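Local structure of activator of Hsp90 ATPase homologue 1/2-like C-terminal domain-containing protein (2NN5) at residues R53-T58 and K62-E67. The protein is of unknown function but belongs to the AHA1 family, related to the C-terminal domain of activators of Hsp90 ATPase, and binds magnesium. Numbering follows the deposited sequence.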
ATOM      1  N   ARG A  53      -7.117  -8.487   8.883  1.00  9.66           N
ATOM      2  CA  ARG A  53      -8.152  -7.643   9.496  1.00  9.77           C
ATOM      3  C   ARG A  53      -7.886  -6.184   9.178  1.00  8.70           C
ATOM      4  O   ARG A  53      -8.830  -5.419   9.113  1.00  9.70           O
ATOM      5  CB  ARG A  53      -8.239  -7.845  11.011  1.00  9.34           C
ATOM      6  CG  ARG A  53      -8.539  -9.354  11.350  1.00 11.99           C
ATOM      7  CD  ARG A  53      -8.739  -9.603  12.856  1.00 13.52           C
ATOM      8  NE  ARG A  53      -9.820  -8.754  13.323  1.00 13.30           N
ATOM      9  CZ  ARG A  53     -10.074  -8.485  14.613  1.00 14.08           C
ATOM     10  NH1 ARG A  53     -11.070  -7.658  14.916  1.00 14.71           N
ATOM     11  NH2 ARG A  53      -9.322  -9.053  15.568  1.00 16.11           N
ATOM     12  N   TYR A  54      -6.604  -5.796   8.999  1.00  9.00           N
ATOM     13  CA  TYR A  54      -6.299  -4.406   8.699  1.00  9.19           C
ATOM     14  C   TYR A  54      -6.655  -4.027   7.263  1.00  8.64           C
ATOM     15  O   TYR A  54      -6.623  -2.834   6.938  1.00  9.72           O
ATOM     16  CB  TYR A  54      -4.808  -4.128   8.979  1.00  9.28           C
ATOM     17  CG  TYR A  54      -4.548  -4.094  10.473  1.00 10.09           C
ATOM     18  CD1 TYR A  54      -4.348  -5.291  11.177  1.00  9.52           C
ATOM     19  CD2 TYR A  54      -4.492  -2.881  11.168  1.00 10.23           C
ATOM     20  CE1 TYR A  54      -4.165  -5.291  12.555  1.00 11.93           C
ATOM     21  CE2 TYR A  54      -4.253  -2.866  12.540  1.00 11.42           C
ATOM     22  CZ  TYR A  54      -4.095  -4.071  13.218  1.00 10.47           C
ATOM     23  OH  TYR A  54      -3.900  -4.065  14.593  1.00 15.41           O
ATOM     24  N   LEU A  55      -6.987  -5.027   6.433  1.00  9.08           N
ATOM     25  CA  LEU A  55      -7.438  -4.724   5.077  1.00  9.12           C
ATOM     26  C   LEU A  55      -8.960  -4.805   4.947  1.00 10.45           C
ATOM     27  O   LEU A  55      -9.490  -4.502   3.882  1.00 10.85           O
ATOM     28  CB  LEU A  55      -6.864  -5.740   4.064  1.00 10.25           C
ATOM     29  CG  LEU A  55      -5.341  -5.761   3.996  1.00  9.85           C
ATOM     30  CD1 LEU A  55      -4.808  -6.924   3.159  1.00 10.00           C
ATOM     31  CD2 LEU A  55      -4.851  -4.478   3.426  1.00 13.86           C
ATOM     32  N   THR A  56      -9.643  -5.341   5.980  1.00  9.61           N
ATOM     33  CA  THR A  56     -11.037  -5.758   5.835  1.00  9.43           C
ATOM     34  C   THR A  56     -11.956  -5.229   6.933  1.00  9.95           C
ATOM     35  O   THR A  56     -13.138  -5.566   6.918  1.00 11.16           O
ATOM     36  CB  THR A  56     -11.174  -7.289   5.780  1.00  9.93           C
ATOM     37  OG1 THR A  56     -10.509  -7.854   6.916  1.00 10.73           O
ATOM     38  CG2 THR A  56     -10.544  -7.787   4.496  1.00 11.59           C
ATOM     39  N   GLU A  57     -11.443  -4.385   7.825  1.00 10.83           N
ATOM     40  CA  GLU A  57     -12.262  -3.793   8.919  1.00  9.89           C
ATOM     41  C   GLU A  57     -12.014  -2.314   9.003  1.00  9.87           C
ATOM     42  O   GLU A  57     -10.847  -1.878   9.070  1.00 10.79           O
ATOM     43  CB  GLU A  57     -11.960  -4.477  10.264  1.00 10.93           C
ATOM     44  CG  GLU A  57     -12.157  -6.004  10.219  1.00 11.65           C
ATOM     45  CD  GLU A  57     -11.855  -6.753  11.490  1.00 12.36           C
ATOM     46  OE1 GLU A  57     -11.737  -6.135  12.584  1.00 16.03           O
ATOM     47  OE2 GLU A  57     -11.709  -7.976  11.373  1.00 14.70           O
ATOM     48  N   THR A  58     -13.074  -1.506   8.980  1.00 10.57           N
ATOM     49  CA  THR A  58     -12.876  -0.065   8.834  1.00 10.91           C
ATOM     50  C   THR A  58     -12.028   0.513   9.980  1.00 11.03           C
ATOM     51  O   THR A  58     -11.143   1.354   9.761  1.00 12.50           O
ATOM     52  CB  THR A  58     -14.199   0.646   8.757  1.00 12.89           C
ATOM     53  OG1 THR A  58     -14.829   0.230   7.529  1.00 12.76           O
ATOM     54  CG2 THR A  58     -14.048   2.159   8.754  1.00 13.21           C
ATOM     55  N   LYS A  62      -8.560   2.346   8.949  1.00 13.39           N
ATOM     56  CA  LYS A  62      -8.322   3.774   9.198  1.00 14.16           C
ATOM     57  C   LYS A  62      -7.083   4.061  10.048  1.00 14.38           C
ATOM     58  O   LYS A  62      -6.633   5.180  10.095  1.00 16.04           O
ATOM     59  CB  LYS A  62      -9.550   4.438   9.803  1.00 16.05           C
ATOM     60  CG  LYS A  62     -10.692   4.557   8.778  1.00 19.04           C
ATOM     61  CD  LYS A  62     -11.804   5.418   9.397  1.00 22.27           C
ATOM     62  CE  LYS A  62     -12.920   5.710   8.409  1.00 22.23           C
ATOM     63  NZ  LYS A  62     -12.366   6.342   7.135  1.00 23.96           N
ATOM     64  N   GLN A  63      -6.556   3.057  10.769  1.00 12.11           N
ATOM     65  CA  GLN A  63      -5.320   3.297  11.541  1.00 12.29           C
ATOM     66  C   GLN A  63      -4.119   3.570  10.657  1.00 12.84           C
ATOM     67  O   GLN A  63      -3.124   4.158  11.113  1.00 13.87           O
ATOM     68  CB  GLN A  63      -4.986   2.108  12.463  1.00 11.98           C
ATOM     69  CG  GLN A  63      -6.048   1.896  13.557  1.00 13.28           C
ATOM     70  CD  GLN A  63      -5.769   0.654  14.389  1.00 15.71           C
ATOM     71  OE1 GLN A  63      -6.617  -0.200  14.553  1.00 22.42           O
ATOM     72  NE2 GLN A  63      -4.580   0.572  14.910  1.00 19.10           N
ATOM     73  N   TRP A  64      -4.157   3.088   9.417  1.00 11.59           N
ATOM     74  CA  TRP A  64      -3.011   3.264   8.543  1.00 11.61           C
ATOM     75  C   TRP A  64      -3.357   4.035   7.279  1.00 11.57           C
ATOM     76  O   TRP A  64      -2.451   4.605   6.657  1.00 11.03           O
ATOM     77  CB  TRP A  64      -2.330   1.923   8.247  1.00 11.37           C
ATOM     78  CG  TRP A  64      -3.161   0.941   7.484  1.00 10.96           C
ATOM     79  CD1 TRP A  64      -4.117   0.091   8.002  1.00 12.81           C
ATOM     80  CD2 TRP A  64      -3.072   0.648   6.083  1.00 10.50           C
ATOM     81  NE1 TRP A  64      -4.675  -0.679   6.966  1.00 11.12           N
ATOM     82  CE2 TRP A  64      -4.040  -0.357   5.790  1.00 11.24           C
ATOM     83  CE3 TRP A  64      -2.274   1.130   5.044  1.00 11.43           C
ATOM     84  CZ2 TRP A  64      -4.242  -0.838   4.503  1.00 11.40           C
ATOM     85  CZ3 TRP A  64      -2.473   0.612   3.755  1.00 12.06           C
ATOM     86  CH2 TRP A  64      -3.467  -0.323   3.503  1.00 12.68           C
ATOM     87  N   PHE A  65      -4.646   4.056   6.874  1.00 10.83           N
ATOM     88  CA  PHE A  65      -5.031   4.814   5.683  1.00 12.09           C
ATOM     89  C   PHE A  65      -6.400   5.445   6.010  1.00 11.37           C
ATOM     90  O   PHE A  65      -7.446   4.902   5.659  1.00 12.12           O
ATOM     91  CB  PHE A  65      -5.042   3.906   4.429  1.00 12.29           C
ATOM     92  CG  PHE A  65      -4.971   4.658   3.131  1.00 11.80           C
ATOM     93  CD1 PHE A  65      -5.445   5.997   3.011  1.00 13.69           C
ATOM     94  CD2 PHE A  65      -4.399   4.068   2.035  1.00 13.96           C
ATOM     95  CE1 PHE A  65      -5.389   6.664   1.779  1.00 16.09           C
ATOM     96  CE2 PHE A  65      -4.335   4.721   0.799  1.00 14.96           C
ATOM     97  CZ  PHE A  65      -4.821   6.023   0.672  1.00 15.03           C
ATOM     98  N   PRO A  66      -6.375   6.616   6.683  1.00 14.00           N
ATOM     99  CA  PRO A  66      -7.559   7.202   7.286  1.00 14.74           C
ATOM    100  C   PRO A  66      -8.722   7.493   6.342  1.00 14.21           C
ATOM    101  O   PRO A  66      -9.893   7.546   6.783  1.00 15.61           O
ATOM    102  CB  PRO A  66      -7.031   8.514   7.929  1.00 16.24           C
ATOM    103  CG  PRO A  66      -5.655   8.310   8.114  1.00 16.96           C
ATOM    104  CD  PRO A  66      -5.151   7.373   7.041  1.00 14.07           C
ATOM    105  N   GLU A  67      -8.407   7.695   5.073  1.00 13.29           N
ATOM    106  CA  GLU A  67      -9.437   8.050   4.070  1.00 13.91           C
ATOM    107  C   GLU A  67     -10.217   6.836   3.594  1.00 12.99           C
ATOM    108  O   GLU A  67     -11.251   6.971   2.920  1.00 15.56           O
ATOM    109  CB  GLU A  67      -8.766   8.682   2.863  1.00 14.71           C
ATOM    110  CG  GLU A  67      -8.198  10.088   3.173  1.00 17.94           C
ATOM    111  CD  GLU A  67      -6.857  10.097   3.849  1.00 20.57           C
ATOM    112  OE1 GLU A  67      -6.189   9.042   3.974  1.00 19.21           O
ATOM    113  OE2 GLU A  67      -6.457  11.223   4.239  1.00 26.03           O
TER
HETATM  114  O   HOH W   1      -3.241  -1.718  15.814  1.00 21.63           O
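Trp64 reaches back from the end of helix 58-64 to the last turn of helix 48-56, and its indole N-H meets the carbonyl of Tyr54. Trp64 NE1 donates to Tyr54 O over 2.9 Å, nearly straight at the hydrogen (167°). The oxygen lies in the indole plane, whereas the donor is tilted well out of the carbonyl plane. A first torsion of 64° sets the indole between Trp64's own backbone N and carbonyl carbon, its pyrrole edge turned to that oxygen. Farther round the ring, Trp64 CZ2 packs against Leu55 CD2 at 3.8 Å, and Phe65 CB lies above one face, toward the rim. Lys62 N donates to Thr58 O, a helical i to i+4 bond of 2.9 Å. The lysine's CB and CG pass close to that same oxygen, CD comes beside Thr58 CG2, and Lys62 CE approaches Thr58 CG2 to 3.7 Å. A bend at the last torsion then turns Lys62 NZ to Pro66 O, 2.8 Å away; Leu68 O is a second acceptor. Thr58 runs alongside this chain, its OG1 bonded to Ile70 N. On the flank, the Gln63 amide stands 65° from the Tyr54 ring plane, with Gln63 OE1 4.1 Å from Tyr54 CE2. A water bridges Tyr54 OH and Gln63 NE2, accepting from the amide. Glu57, the N-cap of helix 58-64, is gripped side-on by NE and NH1 of Arg53, tying the junction to the preceding helix. Leu152 of the long helix 138-157 touches both Tyr54 and Trp64. The two consecutive short helices, in a fold consistent with the helix-grip (SRPBCC) architecture, are joined by a buried indole-carbonyl bond that satisfies both polar atoms, while the lysine ammonium is held by the carbonyls of Pro66 and Leu68, where strand 68-72 begins.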